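Local coordinates for protein acinetobacter secreted protease CpaA (Acinetobacter nosocomialis M2, PDB 6O38) that probably cleaves proteins outside the cell as a zinc-dependent metalloprotease, exported by type II secretion and bound by its chaperone CpaB, at residues L95-P100 and K118-D123; V142-T147 and F165-G170; D124-T129 and S146-S151; N158-S163 and K183-Y188. One frame throughout, in Å; residues are numbered along the deposited sequence.

Contact 1: L95-P100 and K118-D123; sequences LATVSP and KVLIQD
Thr-97 and Val-98 run beside Lys-118 and Val-119 as a parallel pair of strands whose short axes come within 4.8 Å and diverge by 44°. As parallel pairing demands, one residue bonds to both neighbours of its counterpart: Lys-118 N gives to Ala-96 O (2.8 Å) and Lys-118 O accepts the N-H of Val-98 (N to O 2.9 Å). Val-98 O then receives Leu-120 N at 3.1 Å, and the alpha hydrogens of Thr-97 and Val-119 point at the same carbonyls, Lys-118 O and Val-98 O. The pairing of strands 90-98 and 116-121 lies where, judging by the family, one StcE-type beta-sandwich unit probably meets the next, while strand 141-146 bonds to the other edge of 116-121. Beyond the last strand residue of 95-100, Ser-99 continues the pairing with its side chain: OG donates to Leu-120 O over 2.8 Å, reaching it because the hydroxyl stands anti to its own carbonyl carbon (chi1 -57°). On one face, Thr-97 lays CG2 across Leu-120 CB at 3.6 Å, while its OG1 turns back to Leu-95 O, approaching from above the carbonyl plane. Lys-118 sits beside Thr-97 with a long aliphatic stem, well suited to a half-exposed face; bent at chi3, it brings CE beside OG1 of Thr-97 before the ammonium end departs. On the other face, beta-branched Val-98 and Val-119 lie side by side, CG1 of Val-98 being 3.8 Å from CG2 of Val-119; both also pack on Ile-109. Pro-100 crosses Ile-121 at about a right angle, CG to CG1 at 4.2 Å, and both rest on Ile-130.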
loop_
_atom_site.group_PDB
_atom_site.type_symbol
_atom_site.label_atom_id
_atom_site.label_comp_id
_atom_site.label_asym_id
_atom_site.label_seq_id
_atom_site.Cartn_x
_atom_site.Cartn_y
_atom_site.Cartn_z
ATOM N N LEU A 95 -4.338 24.498 -18.393
ATOM C CA LEU A 95 -5.498 23.630 -18.534
ATOM C C LEU A 95 -6.710 24.406 -19.036
ATOM O O LEU A 95 -6.831 25.615 -18.827
ATOM C CB LEU A 95 -5.832 22.962 -17.199
ATOM C CG LEU A 95 -4.727 22.111 -16.572
ATOM C CD1 LEU A 95 -5.166 21.572 -15.219
ATOM C CD2 LEU A 95 -4.330 20.977 -17.504
ATOM N N ALA A 96 -7.605 23.689 -19.715
ATOM C CA ALA A 96 -8.879 24.260 -20.136
ATOM C C ALA A 96 -9.694 24.677 -18.919
ATOM O O ALA A 96 -10.032 23.843 -18.072
ATOM C CB ALA A 96 -9.654 23.252 -20.982
ATOM N N THR A 97 -10.008 25.965 -18.830
ATOM C CA THR A 97 -10.666 26.538 -17.664
ATOM C C THR A 97 -12.130 26.824 -17.974
ATOM O O THR A 97 -12.451 27.381 -19.030
ATOM C CB THR A 97 -9.963 27.823 -17.220
ATOM O OG1 THR A 97 -8.575 27.552 -16.987
ATOM C CG2 THR A 97 -10.587 28.361 -15.943
ATOM N N VAL A 98 -13.011 26.436 -17.053
ATOM C CA VAL A 98 -14.431 26.757 -17.118
ATOM C C VAL A 98 -14.840 27.334 -15.770
ATOM O O VAL A 98 -14.346 26.901 -14.723
ATOM C CB VAL A 98 -15.284 25.521 -17.486
ATOM C CG1 VAL A 98 -15.148 24.431 -16.432
ATOM C CG2 VAL A 98 -16.743 25.910 -17.682
ATOM N N SER A 99 -15.723 28.327 -15.794
ATOM C CA SER A 99 -16.116 29.011 -14.576
ATOM C C SER A 99 -17.627 29.170 -14.508
ATOM O O SER A 99 -18.296 29.248 -15.544
ATOM C CB SER A 99 -15.457 30.396 -14.487
ATOM O OG SER A 99 -14.046 30.298 -14.569
ATOM N N PRO A 100 -18.191 29.217 -13.302
ATOM C CA PRO A 100 -19.602 29.590 -13.168
ATOM C C PRO A 100 -19.816 31.031 -13.600
ATOM O O PRO A 100 -18.993 31.907 -13.329
ATOM C CB PRO A 100 -19.881 29.403 -11.672
ATOM C CG PRO A 100 -18.540 29.519 -11.023
ATOM C CD PRO A 100 -17.574 28.916 -11.999
ATOM N N LYS A 118 -10.042 22.328 -15.686
ATOM C CA LYS A 118 -9.955 23.136 -14.478
ATOM C C LYS A 118 -11.243 23.924 -14.295
ATOM O O LYS A 118 -11.684 24.621 -15.214
ATOM C CB LYS A 118 -8.760 24.091 -14.535
ATOM C CG LYS A 118 -8.667 25.036 -13.348
ATOM C CD LYS A 118 -7.285 25.660 -13.240
ATOM C CE LYS A 118 -7.354 27.175 -13.347
ATOM N NZ LYS A 118 -6.334 27.841 -12.491
ATOM N N VAL A 119 -11.841 23.813 -13.113
ATOM C CA VAL A 119 -12.979 24.639 -12.724
ATOM C C VAL A 119 -12.463 25.702 -11.765
ATOM O O VAL A 119 -12.005 25.386 -10.660
ATOM C CB VAL A 119 -14.095 23.800 -12.083
ATOM C CG1 VAL A 119 -15.209 24.702 -11.575
ATOM C CG2 VAL A 119 -14.639 22.796 -13.086
ATOM N N LEU A 120 -12.542 26.962 -12.182
ATOM C CA LEU A 120 -11.924 28.072 -11.470
ATOM C C LEU A 120 -13.005 29.069 -11.068
ATOM O O LEU A 120 -13.788 29.515 -11.912
ATOM C CB LEU A 120 -10.839 28.709 -12.351
ATOM C CG LEU A 120 -10.036 29.968 -12.017
ATOM C CD1 LEU A 120 -10.631 31.159 -12.737
ATOM C CD2 LEU A 120 -9.916 30.221 -10.515
ATOM N N ILE A 121 -13.042 29.409 -9.780
ATOM C CA ILE A 121 -14.033 30.320 -9.212
ATOM C C ILE A 121 -13.351 31.634 -8.854
ATOM O O ILE A 121 -12.300 31.638 -8.202
ATOM C CB ILE A 121 -14.712 29.703 -7.977
ATOM C CG1 ILE A 121 -15.486 28.443 -8.367
ATOM C CG2 ILE A 121 -15.631 30.714 -7.310
ATOM C CD1 ILE A 121 -16.210 27.796 -7.213
ATOM N N GLN A 122 -13.952 32.746 -9.276
ATOM C CA GLN A 122 -13.423 34.080 -9.030
ATOM C C GLN A 122 -14.494 34.971 -8.411
ATOM O O GLN A 122 -15.671 34.608 -8.323
ATOM C CB GLN A 122 -12.918 34.732 -10.323
ATOM C CG GLN A 122 -12.045 33.850 -11.177
ATOM C CD GLN A 122 -11.562 34.552 -12.431
ATOM O OE1 GLN A 122 -12.353 34.872 -13.319
ATOM N NE2 GLN A 122 -10.260 34.798 -12.507
ATOM N N ASP A 123 -14.054 36.158 -7.978
ATOM C CA ASP A 123 -14.975 37.152 -7.432
ATOM C C ASP A 123 -16.063 37.500 -8.440
ATOM O O ASP A 123 -17.242 37.613 -8.080
ATOM C CB ASP A 123 -14.208 38.407 -7.011
ATOM C CG ASP A 123 -13.601 38.279 -5.624
ATOM O OD1 ASP A 123 -14.036 37.381 -4.871
ATOM O OD2 ASP A 123 -12.698 39.070 -5.286
#

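Contact 2: V142-T147 and F165-G170; sequences VQVVST and FTLKNG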
loop_
_atom_site.group_PDB
_atom_site.type_symbol
_atom_site.label_atom_id
_atom_site.label_comp_id
_atom_site.label_asym_id
_atom_site.label_seq_id
_atom_site.Cartn_x
_atom_site.Cartn_y
_atom_site.Cartn_z
ATOM N N VAL A 142 -10.646 16.616 -12.924
ATOM C CA VAL A 142 -10.989 18.028 -12.836
ATOM C C VAL A 142 -10.299 18.629 -11.619
ATOM O O VAL A 142 -10.278 18.022 -10.543
ATOM C CB VAL A 142 -12.517 18.231 -12.749
ATOM C CG1 VAL A 142 -12.856 19.691 -12.502
ATOM C CG2 VAL A 142 -13.188 17.734 -14.017
ATOM N N GLN A 143 -9.736 19.821 -11.794
ATOM C CA GLN A 143 -9.156 20.587 -10.699
ATOM C C GLN A 143 -10.105 21.725 -10.350
ATOM O O GLN A 143 -10.359 22.603 -11.183
ATOM C CB GLN A 143 -7.778 21.133 -11.071
ATOM C CG GLN A 143 -7.267 22.202 -10.117
ATOM C CD GLN A 143 -5.983 22.852 -10.592
ATOM O OE1 GLN A 143 -5.827 23.154 -11.774
ATOM N NE2 GLN A 143 -5.054 23.070 -9.668
ATOM N N VAL A 144 -10.630 21.706 -9.129
ATOM C CA VAL A 144 -11.537 22.740 -8.648
ATOM C C VAL A 144 -10.739 23.691 -7.768
ATOM O O VAL A 144 -10.196 23.287 -6.733
ATOM C CB VAL A 144 -12.725 22.133 -7.883
ATOM C CG1 VAL A 144 -13.753 23.206 -7.565
ATOM C CG2 VAL A 144 -13.355 21.009 -8.692
ATOM N N VAL A 145 -10.668 24.955 -8.177
ATOM C CA VAL A 145 -9.850 25.959 -7.508
ATOM C C VAL A 145 -10.647 27.254 -7.431
ATOM O O VAL A 145 -11.408 27.582 -8.348
ATOM C CB VAL A 145 -8.502 26.166 -8.235
ATOM C CG1 VAL A 145 -8.727 26.598 -9.678
ATOM C CG2 VAL A 145 -7.632 27.172 -7.494
ATOM N N SER A 146 -10.492 27.977 -6.325
ATOM C CA SER A 146 -11.195 29.235 -6.110
ATOM C C SER A 146 -10.211 30.308 -5.671
ATOM O O SER A 146 -9.363 30.062 -4.808
ATOM C CB SER A 146 -12.303 29.078 -5.064
ATOM O OG SER A 146 -12.882 30.332 -4.744
ATOM N N THR A 147 -10.325 31.491 -6.273
ATOM C CA THR A 147 -9.601 32.676 -5.832
ATOM C C THR A 147 -10.540 33.751 -5.302
ATOM O O THR A 147 -10.087 34.854 -4.978
ATOM C CB THR A 147 -8.748 33.242 -6.971
ATOM O OG1 THR A 147 -9.600 33.819 -7.970
ATOM C CG2 THR A 147 -7.900 32.147 -7.601
ATOM N N PHE A 165 -16.413 19.884 1.269
ATOM C CA PHE A 165 -15.817 20.434 0.050
ATOM C C PHE A 165 -16.237 21.896 -0.116
ATOM O O PHE A 165 -16.978 22.275 -1.026
ATOM C CB PHE A 165 -16.208 19.604 -1.165
ATOM C CG PHE A 165 -15.562 18.249 -1.209
ATOM C CD1 PHE A 165 -14.212 18.120 -1.485
ATOM C CD2 PHE A 165 -16.308 17.103 -0.987
ATOM C CE1 PHE A 165 -13.613 16.875 -1.526
ATOM C CE2 PHE A 165 -15.716 15.854 -1.033
ATOM C CZ PHE A 165 -14.367 15.740 -1.302
ATOM N N THR A 166 -15.739 22.729 0.792
ATOM C CA THR A 166 -15.943 24.166 0.698
ATOM C C THR A 166 -14.755 24.810 -0.006
ATOM O O THR A 166 -13.616 24.349 0.106
ATOM C CB THR A 166 -16.130 24.787 2.085
ATOM O OG1 THR A 166 -15.089 24.337 2.960
ATOM C CG2 THR A 166 -17.480 24.389 2.667
ATOM N N LEU A 167 -15.032 25.890 -0.731
ATOM C CA LEU A 167 -14.044 26.537 -1.589
ATOM C C LEU A 167 -13.865 27.981 -1.143
ATOM O O LEU A 167 -14.755 28.814 -1.350
ATOM C CB LEU A 167 -14.475 26.470 -3.054
ATOM C CG LEU A 167 -14.524 25.080 -3.686
ATOM C CD1 LEU A 167 -15.500 25.054 -4.849
ATOM C CD2 LEU A 167 -13.135 24.663 -4.141
ATOM N N LYS A 168 -12.720 28.277 -0.541
ATOM C CA LYS A 168 -12.309 29.638 -0.233
ATOM C C LYS A 168 -11.080 29.990 -1.070
ATOM O O LYS A 168 -10.578 29.177 -1.854
ATOM C CB LYS A 168 -12.034 29.802 1.264
ATOM C CG LYS A 168 -10.732 29.177 1.739
ATOM C CD LYS A 168 -10.468 29.509 3.202
ATOM C CE LYS A 168 -9.189 28.859 3.704
ATOM N NZ LYS A 168 -9.332 27.393 3.893
ATOM N N ASN A 169 -10.603 31.224 -0.909
ATOM C CA ASN A 169 -9.397 31.668 -1.599
ATOM C C ASN A 169 -8.212 30.777 -1.246
ATOM O O ASN A 169 -7.757 30.761 -0.098
ATOM C CB ASN A 169 -9.088 33.128 -1.257
ATOM C CG ASN A 169 -7.934 33.687 -2.070
ATOM O OD1 ASN A 169 -7.581 33.149 -3.120
ATOM N ND2 ASN A 169 -7.341 34.773 -1.587
ATOM N N GLY A 170 -7.708 30.034 -2.229
ATOM C CA GLY A 170 -6.594 29.125 -2.039
ATOM C C GLY A 170 -6.967 27.659 -2.010
ATOM O O GLY A 170 -6.065 26.811 -2.008
#
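Leu-167 sets its forked end against Val-144, the two side chains crossing at about a right angle: CG1 of Val-144 lies 3.7 Å from CD1 of Leu-167 and 3.8 Å from its CD2, so a single methyl fits against the fork. The valine presents that methyl by holding CG1 anti to its backbone N (chi1 -172°). Ile-154 touches both residues and Ile-121 packs on Leu-167, which explains why branched aliphatic residues suit this interior. One step along, Ser-146 sets its small CB beside Leu-167 CB, 3.9 Å away, and beside the carbonyl O of Lys-168; a residue of this size lets the two chains converge. They converge on the backbone of Ser-146, whose carbonyl O accepts the amide of Gly-170 nearly head-on at 3.1 Å, with an N-H...O angle of 166°. The alpha hydrogen of Asn-169 also points to this oxygen. Gly-170 has positive phi, a conformation that glycine adopts readily because no CB collides with the preceding carbonyl. Outermost, the amide of Asn-169 reaches back, OD1 standing 3.4 Å from CA of Thr-147, where an exposed polar side chain is at home. Lys-168 turns its chain away from 142-147. Aliphatic packing between two layers is the hallmark of a beta-sandwich, and here the loop from strand 166-167 to strand 172-178 joins the end of strand 141-146 by one backbone bond.

Contact 3: D124-T129 and S146-S151; sequences DKWAQT and STASVS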
loop_
_atom_site.group_PDB
_atom_site.type_symbol
_atom_site.label_atom_id
_atom_site.label_comp_id
_atom_site.label_asym_id
_atom_site.label_seq_id
_atom_site.Cartn_x
_atom_site.Cartn_y
_atom_site.Cartn_z
ATOM N N ASP A 124 -15.688 37.649 -9.712
ATOM C CA ASP A 124 -16.608 38.039 -10.772
ATOM C C ASP A 124 -17.260 36.849 -11.464
ATOM O O ASP A 124 -18.216 37.044 -12.223
ATOM C CB ASP A 124 -15.873 38.902 -11.807
ATOM C CG ASP A 124 -14.617 38.228 -12.340
ATOM O OD1 ASP A 124 -14.257 37.149 -11.823
ATOM O OD2 ASP A 124 -13.978 38.784 -13.264
ATOM N N LYS A 125 -16.779 35.629 -11.221
ATOM C CA LYS A 125 -17.383 34.405 -11.757
ATOM C C LYS A 125 -17.602 33.454 -10.584
ATOM O O LYS A 125 -16.741 32.624 -10.275
ATOM C CB LYS A 125 -16.520 33.772 -12.850
ATOM C CG LYS A 125 -16.182 34.712 -13.995
ATOM C CD LYS A 125 -15.394 34.004 -15.082
ATOM C CE LYS A 125 -15.377 34.813 -16.361
ATOM N NZ LYS A 125 -14.728 34.053 -17.459
ATOM N N TRP A 126 -18.763 33.564 -9.939
ATOM C CA TRP A 126 -18.997 32.922 -8.655
ATOM C C TRP A 126 -20.397 32.326 -8.618
ATOM O O TRP A 126 -21.302 32.776 -9.324
ATOM C CB TRP A 126 -18.809 33.919 -7.500
ATOM C CG TRP A 126 -19.113 33.362 -6.140
ATOM C CD1 TRP A 126 -18.247 32.726 -5.299
ATOM C CD2 TRP A 126 -20.376 33.393 -5.465
ATOM N NE1 TRP A 126 -18.893 32.359 -4.142
ATOM C CE2 TRP A 126 -20.202 32.756 -4.221
ATOM C CE3 TRP A 126 -21.639 33.895 -5.795
ATOM C CZ2 TRP A 126 -21.243 32.610 -3.305
ATOM C CZ3 TRP A 126 -22.670 33.750 -4.886
ATOM C CH2 TRP A 126 -22.466 33.113 -3.656
ATOM N N ALA A 127 -20.559 31.307 -7.775
ATOM C CA ALA A 127 -21.852 30.703 -7.495
ATOM C C ALA A 127 -21.802 30.088 -6.105
ATOM O O ALA A 127 -20.755 29.601 -5.669
ATOM C CB ALA A 127 -22.223 29.640 -8.537
ATOM N N GLN A 128 -22.943 30.119 -5.411
ATOM C CA GLN A 128 -23.000 29.593 -4.050
ATOM C C GLN A 128 -22.632 28.115 -4.014
ATOM O O GLN A 128 -21.831 27.683 -3.177
ATOM C CB GLN A 128 -24.395 29.813 -3.461
ATOM C CG GLN A 128 -24.580 29.282 -2.048
ATOM C CD GLN A 128 -23.844 30.111 -1.013
ATOM O OE1 GLN A 128 -24.104 31.304 -0.861
ATOM N NE2 GLN A 128 -22.921 29.482 -0.294
ATOM N N THR A 129 -23.205 27.325 -4.918
ATOM C CA THR A 129 -22.931 25.895 -4.989
ATOM C C THR A 129 -22.739 25.508 -6.445
ATOM O O THR A 129 -23.624 25.743 -7.272
ATOM C CB THR A 129 -24.068 25.077 -4.365
ATOM O OG1 THR A 129 -24.307 25.530 -3.026
ATOM C CG2 THR A 129 -23.711 23.599 -4.342
ATOM N N SER A 146 -10.492 27.977 -6.325
ATOM C CA SER A 146 -11.195 29.235 -6.110
ATOM C C SER A 146 -10.211 30.308 -5.671
ATOM O O SER A 146 -9.363 30.062 -4.808
ATOM C CB SER A 146 -12.303 29.078 -5.064
ATOM O OG SER A 146 -12.882 30.332 -4.744
ATOM N N THR A 147 -10.325 31.491 -6.273
ATOM C CA THR A 147 -9.601 32.676 -5.832
ATOM C C THR A 147 -10.540 33.751 -5.302
ATOM O O THR A 147 -10.087 34.854 -4.978
ATOM C CB THR A 147 -8.748 33.242 -6.971
ATOM O OG1 THR A 147 -9.600 33.819 -7.970
ATOM C CG2 THR A 147 -7.900 32.147 -7.601
ATOM N N ALA A 148 -11.833 33.455 -5.209
ATOM C CA ALA A 148 -12.805 34.428 -4.739
ATOM C C ALA A 148 -12.664 34.652 -3.236
ATOM O O ALA A 148 -12.156 33.806 -2.496
ATOM C CB ALA A 148 -14.226 33.970 -5.069
ATOM N N SER A 149 -13.131 35.818 -2.788
ATOM C CA SER A 149 -13.068 36.168 -1.376
ATOM C C SER A 149 -14.287 35.700 -0.595
ATOM O O SER A 149 -14.209 35.583 0.634
ATOM C CB SER A 149 -12.912 37.683 -1.214
ATOM O OG SER A 149 -14.031 38.371 -1.746
ATOM N N VAL A 150 -15.403 35.431 -1.269
ATOM C CA VAL A 150 -16.578 34.836 -0.645
ATOM C C VAL A 150 -16.567 33.346 -0.964
ATOM O O VAL A 150 -16.338 32.951 -2.115
ATOM C CB VAL A 150 -17.873 35.516 -1.124
ATOM C CG1 VAL A 150 -18.954 34.491 -1.436
ATOM C CG2 VAL A 150 -18.362 36.512 -0.082
ATOM N N SER A 151 -16.791 32.521 0.053
ATOM C CA SER A 151 -16.628 31.084 -0.090
ATOM C C SER A 151 -17.829 30.455 -0.792
ATOM O O SER A 151 -18.930 31.013 -0.832
ATOM C CB SER A 151 -16.419 30.429 1.276
ATOM O OG SER A 151 -17.603 30.481 2.052
#
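Two connecting loops of the StcE-type beta-sandwich domain meet here, each leaving one of the neighbouring parallel strands 116-121 and 141-146 and heading for strands 129-131 and 152-154 of the other layer. Trp-126, in the first loop, makes the largest single contribution. Its CG is anti to the backbone N (chi1 176°), which swings the indole out over the second loop, where Val-150 lies across it at about a right angle. CG1 of Val-150 sits over the rim of one indole face, 3.0 Å above the ring plane, with NE1 of Trp-126 at 3.4 Å and CE2 and CZ2 both at 3.5 Å. Over the opposite face, also toward the rim, stands the backbone N of Gln-128, so the ring is held between its own loop and its neighbour. The carbonyl of Ser-151 comes up at the ring edge near its plane, with O 3.7 Å from CZ2 of Trp-126. Nearer the strands, the small CB of Ala-148 packs obliquely on the pyrrole side, 4.2 Å from CD1 of Trp-126, and Ile-121 touches the same indole from strand 116-121. Within the second loop the hydroxyl OG of Ser-146 accepts a weak bond from the amide N of Ala-148 at 3.3 Å, while Asp-123 accepts the amide of Ser-149, bracing the turn just before Val-150. With a methyl over one face and a backbone amide over the other, shape and apolar packing help to fix the place of the broad, flat indole in this contact between surface loops.

Contact 4: N158-S163 and K183-Y188; sequences NLLFPS and KWVPEY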
loop_
_atom_site.group_PDB
_atom_site.type_symbol
_atom_site.label_atom_id
_atom_site.label_comp_id
_atom_site.label_asym_id
_atom_site.label_seq_id
_atom_site.Cartn_x
_atom_site.Cartn_y
_atom_site.Cartn_z
ATOM N N ASN A 158 -23.078 13.626 -6.421
ATOM C CA ASN A 158 -22.283 12.705 -7.222
ATOM C C ASN A 158 -20.846 12.585 -6.727
ATOM O O ASN A 158 -19.973 12.138 -7.478
ATOM C CB ASN A 158 -22.306 13.126 -8.693
ATOM C CG ASN A 158 -21.836 14.554 -8.904
ATOM O OD1 ASN A 158 -21.438 15.238 -7.962
ATOM N ND2 ASN A 158 -21.881 15.010 -10.149
ATOM N N LEU A 159 -20.584 12.976 -5.484
ATOM C CA LEU A 159 -19.276 12.784 -4.878
ATOM C C LEU A 159 -19.255 11.479 -4.093
ATOM O O LEU A 159 -20.278 11.032 -3.568
ATOM C CB LEU A 159 -18.925 13.959 -3.963
ATOM C CG LEU A 159 -18.988 15.343 -4.613
ATOM C CD1 LEU A 159 -18.532 16.420 -3.642
ATOM C CD2 LEU A 159 -18.157 15.381 -5.887
ATOM N N LEU A 160 -18.072 10.859 -4.034
ATOM C CA LEU A 160 -17.940 9.575 -3.351
ATOM C C LEU A 160 -18.375 9.673 -1.893
ATOM O O LEU A 160 -19.085 8.796 -1.388
ATOM C CB LEU A 160 -16.500 9.073 -3.450
ATOM C CG LEU A 160 -16.210 7.735 -2.768
ATOM C CD1 LEU A 160 -16.904 6.597 -3.499
ATOM C CD2 LEU A 160 -14.711 7.490 -2.683
ATOM N N PHE A 161 -17.962 10.734 -1.203
ATOM C CA PHE A 161 -18.366 10.981 0.170
ATOM C C PHE A 161 -18.760 12.442 0.337
ATOM O O PHE A 161 -18.156 13.325 -0.284
ATOM C CB PHE A 161 -17.239 10.632 1.155
ATOM C CG PHE A 161 -16.982 9.159 1.284
ATOM C CD1 PHE A 161 -17.843 8.354 2.012
ATOM C CD2 PHE A 161 -15.876 8.580 0.686
ATOM C CE1 PHE A 161 -17.609 6.997 2.136
ATOM C CE2 PHE A 161 -15.636 7.223 0.807
ATOM C CZ PHE A 161 -16.505 6.431 1.532
ATOM N N PRO A 162 -19.764 12.730 1.164
ATOM C CA PRO A 162 -20.203 14.122 1.369
ATOM C C PRO A 162 -19.309 14.879 2.348
ATOM O O PRO A 162 -19.736 15.310 3.423
ATOM C CB PRO A 162 -21.632 13.938 1.895
ATOM C CG PRO A 162 -21.584 12.647 2.635
ATOM C CD PRO A 162 -20.603 11.768 1.903
ATOM N N SER A 163 -18.044 15.048 1.971
ATOM C CA SER A 163 -17.084 15.731 2.822
ATOM C C SER A 163 -17.293 17.245 2.753
ATOM O O SER A 163 -18.154 17.752 2.029
ATOM C CB SER A 163 -15.659 15.350 2.427
ATOM O OG SER A 163 -15.469 13.948 2.507
ATOM N N LYS A 183 -19.375 8.193 -9.599
ATOM C CA LYS A 183 -19.035 9.151 -8.558
ATOM C C LYS A 183 -17.720 9.835 -8.895
ATOM O O LYS A 183 -16.817 9.217 -9.467
ATOM C CB LYS A 183 -18.919 8.467 -7.189
ATOM C CG LYS A 183 -20.233 7.954 -6.626
ATOM C CD LYS A 183 -21.218 9.087 -6.409
ATOM C CE LYS A 183 -22.521 8.577 -5.821
ATOM N NZ LYS A 183 -22.631 8.900 -4.373
ATOM N N TRP A 184 -17.621 11.113 -8.538
ATOM C CA TRP A 184 -16.344 11.814 -8.559
ATOM C C TRP A 184 -15.563 11.445 -7.304
ATOM O O TRP A 184 -16.058 11.619 -6.186
ATOM C CB TRP A 184 -16.560 13.323 -8.641
ATOM C CG TRP A 184 -17.116 13.783 -9.953
ATOM C CD1 TRP A 184 -18.432 13.935 -10.278
ATOM C CD2 TRP A 184 -16.370 14.158 -11.117
ATOM N NE1 TRP A 184 -18.552 14.378 -11.572
ATOM C CE2 TRP A 184 -17.300 14.522 -12.110
ATOM C CE3 TRP A 184 -15.005 14.217 -11.416
ATOM C CZ2 TRP A 184 -16.910 14.942 -13.380
ATOM C CZ3 TRP A 184 -14.620 14.634 -12.678
ATOM C CH2 TRP A 184 -15.569 14.992 -13.644
ATOM N N VAL A 185 -14.355 10.938 -7.485
ATOM C CA VAL A 185 -13.528 10.428 -6.394
ATOM C C VAL A 185 -12.380 11.402 -6.169
ATOM O O VAL A 185 -11.687 11.758 -7.129
ATOM C CB VAL A 185 -12.990 9.017 -6.696
ATOM C CG1 VAL A 185 -12.024 8.576 -5.616
ATOM C CG2 VAL A 185 -14.141 8.030 -6.820
ATOM N N PRO A 186 -12.149 11.860 -4.938
ATOM C CA PRO A 186 -11.030 12.778 -4.688
ATOM C C PRO A 186 -9.693 12.074 -4.870
ATOM O O PRO A 186 -9.454 11.007 -4.299
ATOM C CB PRO A 186 -11.241 13.221 -3.233
ATOM C CG PRO A 186 -12.625 12.776 -2.862
ATOM C CD PRO A 186 -12.945 11.603 -3.727
ATOM N N GLU A 187 -8.822 12.679 -5.676
ATOM C CA GLU A 187 -7.481 12.159 -5.907
ATOM C C GLU A 187 -6.389 12.984 -5.248
ATOM O O GLU A 187 -5.343 12.432 -4.902
ATOM C CB GLU A 187 -7.194 12.063 -7.412
ATOM C CG GLU A 187 -8.019 11.013 -8.146
ATOM C CD GLU A 187 -7.646 9.587 -7.769
ATOM O OE1 GLU A 187 -8.376 8.657 -8.171
ATOM O OE2 GLU A 187 -6.627 9.392 -7.072
ATOM N N TYR A 188 -6.605 14.284 -5.068
ATOM C CA TYR A 188 -5.672 15.127 -4.332
ATOM C C TYR A 188 -6.447 16.251 -3.666
ATOM O O TYR A 188 -7.247 16.928 -4.319
ATOM C CB TYR A 188 -4.585 15.700 -5.247
ATOM C CG TYR A 188 -3.669 16.678 -4.543
ATOM C CD1 TYR A 188 -2.631 16.229 -3.737
ATOM C CD2 TYR A 188 -3.845 18.048 -4.681
ATOM C CE1 TYR A 188 -1.794 17.118 -3.088
ATOM C CE2 TYR A 188 -3.014 18.945 -4.037
ATOM C CZ TYR A 188 -1.990 18.475 -3.242
ATOM O OH TYR A 188 -1.160 19.364 -2.599
#
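Leu-159 and Trp-184 form the apolar centre, crossing at a slant with CD2 of Leu-159 3.8 Å from CB of Trp-184; Phe-165 packs on the same leucine. Alongside, Leu-160 lies beside Val-185 and points the same way, CD2 to CG1 at 4.1 Å, a loose aliphatic contact, and its CB also approaches CD of Pro-186. Outward from these leucines the backbones bridge once. The amide of Trp-184 gives to Asn-158 O at 2.8 Å, nearly straight at 166°, and Leu-160 N returns a bond of 3.0 Å to Trp-184 O from a direction tilted out of the carbonyl plane. At one flank the amide of Asn-158 lies side by side with the indole, its plane turned 70° from the ring. ND2 of Asn-158 meets the ring edge, 3.6 Å from CD1 of Trp-184. Asparagine suits the spot because its amide nitrogen is then spent on Leu-132 O and Ser-134 OG, while the indole N-H serves the adjacent Pro-133 O, so both buried polar groups bind one loop. At the other flank Lys-183, bent at chi2 (-62°), folds its aliphatic stem over the carbonyl of Asn-158, and its NZ donates to Leu-159 O at 3.3 Å from above the carbonyl plane, with a weak second bond to Thr-157 O. Past Leu-160 the chain turns through an inverse gamma turn centred on Pro-162. A loop between strands 152-154 and 166-167 thus docks by one bridge on the start of strand 183-195, joining a connecting loop to a strand of the StcE-type beta-sandwich domain.

Contacts 1 to 3 cluster, their centres 9 to 10 Å apart. Strand 116-121 of contact 1 and strand 141-146 of contact 2 are neighbours: Ile-121 O lies 2.8 Å from Thr-147 N, probably as a hydrogen bond. Contact 3 continues from those two strands, sharing Ser-146 and Thr-147 with contact 2. Contact 4 lies farther along, about 14 Å from contact 2 and about 20 Å from contact 3, centre to centre, yet touches contact 2 where CH2 of Trp-184 lies 3.7 Å from CG2 of Val-142, and where Phe-165 meets Pro-186. None of them includes the zinc ligands His-498, His-502 and His-508, which belong to the reprolysin-like part of the chain; all four are structural.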